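PDB 4X7R: TarM from Staphylococcus aureus subsp. aureus 21178, which is a member of the GT-B glycosyltransferase family, built on two Rossmann-like domains that face each other across a ligand-binding cleft. Local coordinates for residues 321-326 and 395-400; 325-330 and 352-357. The protein carries 1 engineered substitution. All blocks are in the same frame, centred on the assembly; numbering follows the deposited sequence.

In the fold
Followed from the N terminus, the chain reaches strand 320-324 only after the first parallel sheet and the long antiparallel sheet are complete. Contact 2 closes the shorter loop: from 325-330 the chain runs through helix 333-346 and returns at 352-357 on strand 351-355. Contact 1 starts from an overlapping segment but closes a longer loop, meeting 395-400 after strand 377-381 and helix 386-391, and the return of contact 2 lies within that excursion. Strand 320-324 therefore has strand 351-355 along one edge and strand 395-398 along the other. The two contacts share Ser-325 and Arg-326, where strand 320-324 gives way to the ligand site.

Contact 1: 321-326 and 395-400; sequences VGHISR and LVVSTS. With UDP (uridine-5'-diphosphate), chain E; SGN (2-deoxy-6-O-sulfo-2-(sulfoamino)-alpha-D-glucopyranose), chain C; 3YW ((2S)-2,3-dihydroxypropyl 2-acetamido-2-deoxy-alpha-D-glucopyranoside), chain F.
A chi1 of -173° sets the imidazole of His-323 opposite its own main-chain nitrogen and carries it over to segment 395-400, where ND1 comes 3.1 Å from Val-397 O. The bond is weak and bent, the carbonyl lying oblique to the ring. At the far end of the ring NE2 donates to Ser-325 OG, 22° out of the imidazole plane, and that hydroxyl in turn donates a hydrogen bond to Arg-326 O. The histidine is thus held at both nitrogens, linking strand 395-398 to the turn after strand 320-324. Two parallel-strand bonds fix the register: Gly-322 N to Leu-395 O at 3.0 Å, and Val-397 N to Gly-322 O, which receives it nearly head-on at 3.2 Å. Beside them the valine methyls meet, Val-321 CG1 on Val-397 CG1 at 3.7 Å, while Val-321 CG2 lies against Leu-395 CG; Leu-336 of helix 333-346 packs on both His-323 and Val-397. Beyond the strand, a bend at chi3 (-65°) turns the Arg-326 guanidinium across the ligands. NE bonds UDP O2B at 2.9 Å, NH2 bonds UDP O3B at 2.7 Å, and NH1 reaches SGN O3 and O1S. The O2 atom of 3YW sits over one guanidinium face. Ligands gathered at the C-terminal ends of adjacent parallel strands are characteristic of a Rossmann-like domain, here the C-terminal one of a GT-B fold.

Contact 2: 325-330 and 352-357; sequences SRMVPT and FHIYGE. With UDP (uridine-5'-diphosphate), chain E; SGN (2-deoxy-6-O-sulfo-2-(sulfoamino)-alpha-D-glucopyranose), chain C; 3YW ((2S)-2,3-dihydroxypropyl 2-acetamido-2-deoxy-alpha-D-glucopyranoside), chain F.
Where strands 320-324 and 351-355 of the C-terminal Rossmann-like domain run out, the pairing continues from the strand end into the loops, beside the UDP pocket. Ser-325 N donates to Tyr-355 O at 3.2 Å, almost straight at hydrogen, and Met-327 N to Glu-357 O at 3.0 Å, from well above the plane of that carbonyl. Between these bonds Ser-325 O lies 3.3 Å from Gly-356 CA in a CA-H...O contact. Gly-356, at a phi of 123°, has only hydrogens on CA besides its backbone bonds, and the two backbones close up there. Met-327 supplies most of the side-chain contact. Its CG is anti to the carbonyl carbon (chi1 -61°) and the chain beyond is extended, which carries CE past Gly-356 to lie 3.7 Å from Ile-354 CG2, the branch anti to the backbone N. Met-327 is also the centre of an inverse gamma turn, closed by a weak bond from Val-328 N to Arg-326 O. Just after the turn's centre, Val-328 CG2 lies over the rim of the Arg-326 guanidinium, on the face opposite 3YW O2. The uracil lies close by, its O4 3.5 Å from Gly-356 N and its C5 3.6 Å from Ser-325 O. Main-chain bonds and the apolar packing of the Met-327 methyl hold the two segments together, so the contact itself depends on no side-chain charge, while the charged guanidinium points to the ligands.

Contact 1: 321-326 and 395-400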
loop_
_atom_site.group_PDB
_atom_site.type_symbol
_atom_site.label_atom_id
_atom_site.label_comp_id
_atom_site.label_asym_id
_atom_site.label_seq_id
_atom_site.Cartn_x
_atom_site.Cartn_y
_atom_site.Cartn_z
ATOM N N VAL A 321 18.048 18.789 3.161
ATOM C CA VAL A 321 18.162 17.452 2.577
ATOM C C VAL A 321 16.840 16.756 2.858
ATOM O O VAL A 321 16.416 16.679 4.014
ATOM C CB VAL A 321 19.389 16.654 3.095
ATOM C CG1 VAL A 321 19.389 15.232 2.548
ATOM C CG2 VAL A 321 20.690 17.356 2.737
ATOM N N GLY A 322 16.179 16.304 1.805
ATOM C CA GLY A 322 14.886 15.647 1.933
ATOM C C GLY A 322 14.909 14.141 1.797
ATOM O O GLY A 322 15.824 13.577 1.190
ATOM N N HIS A 323 13.883 13.487 2.367
ATOM C CA HIS A 323 13.678 12.044 2.308
ATOM C C HIS A 323 12.187 11.783 2.492
ATOM O O HIS A 323 11.650 12.057 3.563
ATOM C CB HIS A 323 14.521 11.310 3.365
ATOM C CG HIS A 323 14.476 9.820 3.252
ATOM N ND1 HIS A 323 15.513 9.110 2.694
ATOM C CD2 HIS A 323 13.524 8.951 3.656
ATOM C CE1 HIS A 323 15.146 7.840 2.743
ATOM N NE2 HIS A 323 13.952 7.699 3.308
ATOM N N ILE A 324 11.512 11.304 1.426
ATOM C CA ILE A 324 10.075 11.007 1.414
ATOM C C ILE A 324 9.882 9.526 1.110
ATOM O O ILE A 324 10.117 9.109 -0.026
ATOM C CB ILE A 324 9.287 11.903 0.398
ATOM C CG1 ILE A 324 9.557 13.418 0.590
ATOM C CG2 ILE A 324 7.787 11.609 0.464
ATOM C CD1 ILE A 324 9.129 14.298 -0.638
ATOM N N SER A 325 9.450 8.727 2.111
ATOM C CA SER A 325 9.215 7.290 1.931
ATOM C C SER A 325 8.305 6.693 3.008
ATOM O O SER A 325 7.954 7.370 3.983
ATOM C CB SER A 325 10.545 6.534 1.946
ATOM O OG SER A 325 11.061 6.396 3.261
ATOM N N ARG A 326 7.968 5.388 2.844
ATOM C CA ARG A 326 7.310 4.575 3.861
ATOM C C ARG A 326 8.469 4.366 4.858
ATOM O O ARG A 326 9.606 4.121 4.415
ATOM C CB ARG A 326 6.924 3.197 3.301
ATOM C CG ARG A 326 5.761 3.183 2.344
ATOM C CD ARG A 326 5.439 1.755 1.908
ATOM N NE ARG A 326 6.532 1.160 1.130
ATOM C CZ ARG A 326 7.115 -0.002 1.406
ATOM N NH1 ARG A 326 6.705 -0.731 2.434
ATOM N NH2 ARG A 326 8.107 -0.448 0.649
ATOM N N LEU A 395 18.487 18.963 -2.161
ATOM C CA LEU A 395 18.785 17.632 -2.677
ATOM C C LEU A 395 18.019 16.580 -1.890
ATOM O O LEU A 395 17.472 16.858 -0.819
ATOM C CB LEU A 395 20.302 17.328 -2.712
ATOM C CG LEU A 395 21.026 17.267 -1.371
ATOM C CD1 LEU A 395 21.515 15.871 -1.076
ATOM C CD2 LEU A 395 22.169 18.219 -1.355
ATOM N N VAL A 396 17.978 15.371 -2.434
ATOM C CA VAL A 396 17.296 14.235 -1.834
ATOM C C VAL A 396 18.316 13.109 -1.631
ATOM O O VAL A 396 19.325 13.024 -2.334
ATOM C CB VAL A 396 16.022 13.855 -2.650
ATOM C CG1 VAL A 396 15.576 12.419 -2.421
ATOM C CG2 VAL A 396 14.883 14.831 -2.362
ATOM N N VAL A 397 18.081 12.297 -0.615
ATOM C CA VAL A 397 18.979 11.222 -0.254
ATOM C C VAL A 397 18.250 9.868 -0.223
ATOM O O VAL A 397 17.053 9.814 0.095
ATOM C CB VAL A 397 19.678 11.593 1.079
ATOM C CG1 VAL A 397 18.684 11.634 2.237
ATOM C CG2 VAL A 397 20.840 10.674 1.379
ATOM N N SER A 398 18.973 8.783 -0.590
ATOM C CA SER A 398 18.459 7.416 -0.523
ATOM C C SER A 398 19.506 6.493 0.075
ATOM O O SER A 398 20.587 6.341 -0.493
ATOM C CB SER A 398 18.030 6.905 -1.893
ATOM O OG SER A 398 17.594 5.558 -1.770
ATOM N N THR A 399 19.186 5.905 1.238
ATOM C CA THR A 399 20.031 4.928 1.934
ATOM C C THR A 399 19.409 3.540 1.766
ATOM O O THR A 399 19.907 2.575 2.328
ATOM C CB THR A 399 20.224 5.289 3.435
ATOM O OG1 THR A 399 18.955 5.610 4.015
ATOM C CG2 THR A 399 21.193 6.422 3.636
ATOM N N SER A 400 18.337 3.446 0.979
ATOM C CA SER A 400 17.601 2.200 0.724
ATOM C C SER A 400 18.519 1.090 0.220
ATOM O O SER A 400 19.416 1.348 -0.586
ATOM C CB SER A 400 16.463 2.438 -0.257
ATOM O OG SER A 400 15.646 1.283 -0.319
HETATM N N1 UDP E . 4.849 8.973 -0.465
HETATM C C2 UDP E . 4.051 10.081 -0.243
HETATM N N3 UDP E . 4.176 10.649 1.003
HETATM C C4 UDP E . 4.981 10.221 2.036
HETATM C C5 UDP E . 5.746 9.034 1.752
HETATM C C6 UDP E . 5.661 8.459 0.537
HETATM O O2 UDP E . 3.285 10.532 -1.084
HETATM O O4 UDP E . 5.015 10.874 3.095
HETATM C "C1'" UDP E . 4.888 8.451 -1.855
HETATM C "C2'" UDP E . 6.003 9.044 -2.712
HETATM O "O2'" UDP E . 5.595 10.268 -3.301
HETATM C "C3'" UDP E . 6.195 7.946 -3.760
HETATM C "C4'" UDP E . 5.896 6.670 -2.979
HETATM O "O4'" UDP E . 5.122 7.061 -1.819
HETATM O "O3'" UDP E . 5.408 8.059 -4.947
HETATM C "C5'" UDP E . 7.113 5.890 -2.553
HETATM O "O5'" UDP E . 7.626 5.245 -3.740
HETATM P PA UDP E . 8.983 4.393 -3.826
HETATM O O1A UDP E . 8.994 3.642 -5.101
HETATM O O2A UDP E . 10.174 5.361 -3.743
HETATM O O3A UDP E . 9.020 3.410 -2.611
HETATM P PB UDP E . 7.973 2.338 -2.040
HETATM O O1B UDP E . 7.244 1.679 -3.182
HETATM O O2B UDP E . 6.960 3.023 -1.115
HETATM O O3B UDP E . 8.735 1.268 -1.282
HETATM C C1 SGN C . 3.193 -4.324 1.956
HETATM C C2 SGN C . 4.142 -3.496 2.870
HETATM C C3 SGN C . 3.464 -2.187 3.377
HETATM C C4 SGN C . 2.771 -1.411 2.238
HETATM C C5 SGN C . 1.899 -2.347 1.365
HETATM C C6 SGN C . 1.276 -1.599 0.190
HETATM N N2 SGN C . 4.607 -4.321 3.995
HETATM O O3 SGN C . 4.442 -1.318 3.985
HETATM O O4 SGN C . 1.958 -0.347 2.773
HETATM O O5 SGN C . 2.678 -3.494 0.869
HETATM O O6 SGN C . 2.330 -1.037 -0.589
HETATM S S1 SGN C . 6.244 -4.840 3.767
HETATM O O1S SGN C . 7.172 -3.623 3.783
HETATM O O2S SGN C . 6.396 -5.587 2.428
HETATM O O3S SGN C . 6.578 -5.789 4.927
HETATM S S2 SGN C . 2.399 0.464 -0.836
HETATM O O4S SGN C . 3.771 0.739 -1.472
HETATM O O5S SGN C . 2.261 1.279 0.447
HETATM O O6S SGN C . 1.256 0.796 -1.792
HETATM O O3A 3YW F . 5.835 -4.743 -1.227
HETATM C C4A 3YW F . 5.816 -1.600 -3.267
HETATM C C5A 3YW F . 6.194 -2.563 -2.169
HETATM O O5 3YW F . 6.899 -0.512 -5.933
HETATM C C6A 3YW F . 5.517 -3.902 -2.325
HETATM C C5 3YW F . 7.299 0.774 -6.424
HETATM C C6 3YW F . 6.400 1.085 -7.596
HETATM C C4 3YW F . 8.789 0.725 -6.757
HETATM O O6 3YW F . 6.503 0.106 -8.620
HETATM C C3 3YW F . 9.563 0.529 -5.458
HETATM O O4 3YW F . 9.197 1.949 -7.358
HETATM O O3 3YW F . 10.969 0.446 -5.690
HETATM O O7 3YW F . 10.959 -2.356 -3.495
HETATM C C7 3YW F . 10.488 -1.438 -2.831
HETATM C C8 3YW F . 10.957 -1.142 -1.439
HETATM N N2 3YW F . 9.533 -0.637 -3.308
HETATM C C2 3YW F . 9.062 -0.690 -4.683
HETATM C C1 3YW F . 7.543 -0.935 -4.735
HETATM O O1 3YW F . 6.831 -0.640 -3.568
HETATM O O2 3YW F . 5.844 -1.988 -0.910
#

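Contact 2: 325-330 and 352-357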
loop_
_atom_site.group_PDB
_atom_site.type_symbol
_atom_site.label_atom_id
_atom_site.label_comp_id
_atom_site.label_asym_id
_atom_site.label_seq_id
_atom_site.Cartn_x
_atom_site.Cartn_y
_atom_site.Cartn_z
ATOM N N SER A 325 9.450 8.727 2.111
ATOM C CA SER A 325 9.215 7.290 1.931
ATOM C C SER A 325 8.305 6.693 3.008
ATOM O O SER A 325 7.954 7.370 3.983
ATOM C CB SER A 325 10.545 6.534 1.946
ATOM O OG SER A 325 11.061 6.396 3.261
ATOM N N ARG A 326 7.968 5.388 2.844
ATOM C CA ARG A 326 7.310 4.575 3.861
ATOM C C ARG A 326 8.469 4.366 4.858
ATOM O O ARG A 326 9.606 4.121 4.415
ATOM C CB ARG A 326 6.924 3.197 3.301
ATOM C CG ARG A 326 5.761 3.183 2.344
ATOM C CD ARG A 326 5.439 1.755 1.908
ATOM N NE ARG A 326 6.532 1.160 1.130
ATOM C CZ ARG A 326 7.115 -0.002 1.406
ATOM N NH1 ARG A 326 6.705 -0.731 2.434
ATOM N NH2 ARG A 326 8.107 -0.448 0.649
ATOM N N MET A 327 8.219 4.522 6.174
ATOM C CA MET A 327 9.307 4.372 7.152
ATOM C C MET A 327 9.444 2.907 7.532
ATOM O O MET A 327 8.911 2.460 8.546
ATOM C CB MET A 327 9.113 5.299 8.354
ATOM C CG MET A 327 9.099 6.750 7.976
ATOM S SD MET A 327 9.516 7.714 9.423
ATOM C CE MET A 327 9.423 9.316 8.778
ATOM N N VAL A 328 10.127 2.146 6.664
ATOM C CA VAL A 328 10.283 0.699 6.799
ATOM C C VAL A 328 11.748 0.263 6.822
ATOM O O VAL A 328 12.594 0.995 6.311
ATOM C CB VAL A 328 9.431 -0.099 5.754
ATOM C CG1 VAL A 328 7.938 0.055 6.004
ATOM C CG2 VAL A 328 9.802 0.247 4.310
ATOM N N PRO A 329 12.063 -0.933 7.388
ATOM C CA PRO A 329 13.469 -1.368 7.481
ATOM C C PRO A 329 14.321 -1.324 6.213
ATOM O O PRO A 329 15.486 -0.967 6.311
ATOM C CB PRO A 329 13.351 -2.794 8.023
ATOM C CG PRO A 329 12.118 -2.769 8.845
ATOM C CD PRO A 329 11.168 -1.898 8.074
ATOM N N THR A 330 13.764 -1.666 5.031
ATOM C CA THR A 330 14.544 -1.685 3.774
ATOM C C THR A 330 15.075 -0.327 3.329
ATOM O O THR A 330 16.070 -0.261 2.610
ATOM C CB THR A 330 13.825 -2.430 2.666
ATOM O OG1 THR A 330 12.613 -1.751 2.403
ATOM C CG2 THR A 330 13.559 -3.878 3.002
ATOM N N PHE A 352 17.665 18.077 7.792
ATOM C CA PHE A 352 17.190 16.832 7.206
ATOM C C PHE A 352 15.704 16.705 7.509
ATOM O O PHE A 352 15.309 16.642 8.679
ATOM C CB PHE A 352 17.995 15.616 7.710
ATOM C CG PHE A 352 19.412 15.513 7.183
ATOM C CD1 PHE A 352 20.426 16.317 7.695
ATOM C CD2 PHE A 352 19.741 14.588 6.200
ATOM C CE1 PHE A 352 21.732 16.227 7.200
ATOM C CE2 PHE A 352 21.052 14.492 5.715
ATOM C CZ PHE A 352 22.037 15.314 6.216
ATOM N N HIS A 353 14.877 16.740 6.444
ATOM C CA HIS A 353 13.419 16.629 6.514
ATOM C C HIS A 353 13.014 15.235 6.082
ATOM O O HIS A 353 13.160 14.885 4.905
ATOM C CB HIS A 353 12.741 17.670 5.606
ATOM C CG HIS A 353 12.819 19.087 6.088
ATOM N ND1 HIS A 353 11.975 20.057 5.583
ATOM C CD2 HIS A 353 13.644 19.658 6.999
ATOM C CE1 HIS A 353 12.312 21.177 6.195
ATOM N NE2 HIS A 353 13.311 20.984 7.055
ATOM N N ILE A 354 12.510 14.432 7.032
ATOM C CA ILE A 354 12.116 13.058 6.769
ATOM C C ILE A 354 10.600 12.921 6.848
ATOM O O ILE A 354 10.022 13.061 7.927
ATOM C CB ILE A 354 12.887 12.042 7.674
ATOM C CG1 ILE A 354 14.421 12.306 7.650
ATOM C CG2 ILE A 354 12.560 10.593 7.285
ATOM C CD1 ILE A 354 15.248 11.499 8.626
ATOM N N TYR A 355 9.959 12.649 5.696
ATOM C CA TYR A 355 8.513 12.476 5.592
ATOM C C TYR A 355 8.117 11.019 5.509
ATOM O O TYR A 355 8.850 10.207 4.936
ATOM C CB TYR A 355 7.956 13.223 4.372
ATOM C CG TYR A 355 7.947 14.728 4.527
ATOM C CD1 TYR A 355 9.061 15.491 4.184
ATOM C CD2 TYR A 355 6.816 15.395 4.998
ATOM C CE1 TYR A 355 9.052 16.878 4.306
ATOM C CE2 TYR A 355 6.797 16.786 5.121
ATOM C CZ TYR A 355 7.922 17.518 4.781
ATOM O OH TYR A 355 7.918 18.882 4.891
ATOM N N GLY A 356 6.936 10.718 6.038
ATOM C CA GLY A 356 6.356 9.384 6.016
ATOM C C GLY A 356 6.024 8.842 7.386
ATOM O O GLY A 356 6.237 9.517 8.399
ATOM N N GLU A 357 5.475 7.623 7.415
ATOM C CA GLU A 357 5.095 6.897 8.634
ATOM C C GLU A 357 5.426 5.425 8.422
ATOM O O GLU A 357 5.512 4.968 7.275
ATOM C CB GLU A 357 3.600 7.034 8.925
ATOM C CG GLU A 357 3.130 8.452 9.187
ATOM C CD GLU A 357 1.630 8.591 9.240
ATOM O OE1 GLU A 357 0.908 7.703 8.724
ATOM O OE2 GLU A 357 1.170 9.609 9.807
HETATM N N1 UDP E . 4.849 8.973 -0.465
HETATM C C2 UDP E . 4.051 10.081 -0.243
HETATM N N3 UDP E . 4.176 10.649 1.003
HETATM C C4 UDP E . 4.981 10.221 2.036
HETATM C C5 UDP E . 5.746 9.034 1.752
HETATM C C6 UDP E . 5.661 8.459 0.537
HETATM O O2 UDP E . 3.285 10.532 -1.084
HETATM O O4 UDP E . 5.015 10.874 3.095
HETATM C "C1'" UDP E . 4.888 8.451 -1.855
HETATM C "C2'" UDP E . 6.003 9.044 -2.712
HETATM O "O2'" UDP E . 5.595 10.268 -3.301
HETATM C "C3'" UDP E . 6.195 7.946 -3.760
HETATM C "C4'" UDP E . 5.896 6.670 -2.979
HETATM O "O4'" UDP E . 5.122 7.061 -1.819
HETATM O "O3'" UDP E . 5.408 8.059 -4.947
HETATM C "C5'" UDP E . 7.113 5.890 -2.553
HETATM O "O5'" UDP E . 7.626 5.245 -3.740
HETATM P PA UDP E . 8.983 4.393 -3.826
HETATM O O1A UDP E . 8.994 3.642 -5.101
HETATM O O2A UDP E . 10.174 5.361 -3.743
HETATM O O3A UDP E . 9.020 3.410 -2.611
HETATM P PB UDP E . 7.973 2.338 -2.040
HETATM O O1B UDP E . 7.244 1.679 -3.182
HETATM O O2B UDP E . 6.960 3.023 -1.115
HETATM O O3B UDP E . 8.735 1.268 -1.282
HETATM C C1 SGN C . 3.193 -4.324 1.956
HETATM C C2 SGN C . 4.142 -3.496 2.870
HETATM C C3 SGN C . 3.464 -2.187 3.377
HETATM C C4 SGN C . 2.771 -1.411 2.238
HETATM C C5 SGN C . 1.899 -2.347 1.365
HETATM C C6 SGN C . 1.276 -1.599 0.190
HETATM N N2 SGN C . 4.607 -4.321 3.995
HETATM O O3 SGN C . 4.442 -1.318 3.985
HETATM O O4 SGN C . 1.958 -0.347 2.773
HETATM O O5 SGN C . 2.678 -3.494 0.869
HETATM O O6 SGN C . 2.330 -1.037 -0.589
HETATM S S1 SGN C . 6.244 -4.840 3.767
HETATM O O1S SGN C . 7.172 -3.623 3.783
HETATM O O2S SGN C . 6.396 -5.587 2.428
HETATM O O3S SGN C . 6.578 -5.789 4.927
HETATM S S2 SGN C . 2.399 0.464 -0.836
HETATM O O4S SGN C . 3.771 0.739 -1.472
HETATM O O5S SGN C . 2.261 1.279 0.447
HETATM O O6S SGN C . 1.256 0.796 -1.792
HETATM O O3A 3YW F . 5.835 -4.743 -1.227
HETATM C C4A 3YW F . 5.816 -1.600 -3.267
HETATM C C5A 3YW F . 6.194 -2.563 -2.169
HETATM O O5 3YW F . 6.899 -0.512 -5.933
HETATM C C6A 3YW F . 5.517 -3.902 -2.325
HETATM C C5 3YW F . 7.299 0.774 -6.424
HETATM C C6 3YW F . 6.400 1.085 -7.596
HETATM C C4 3YW F . 8.789 0.725 -6.757
HETATM O O6 3YW F . 6.503 0.106 -8.620
HETATM C C3 3YW F . 9.563 0.529 -5.458
HETATM O O4 3YW F . 9.197 1.949 -7.358
HETATM O O3 3YW F . 10.969 0.446 -5.690
HETATM O O7 3YW F . 10.959 -2.356 -3.495
HETATM C C7 3YW F . 10.488 -1.438 -2.831
HETATM C C8 3YW F . 10.957 -1.142 -1.439
HETATM N N2 3YW F . 9.533 -0.637 -3.308
HETATM C C2 3YW F . 9.062 -0.690 -4.683
HETATM C C1 3YW F . 7.543 -0.935 -4.735
HETATM O O1 3YW F . 6.831 -0.640 -3.568
HETATM O O2 3YW F . 5.844 -1.988 -0.910
#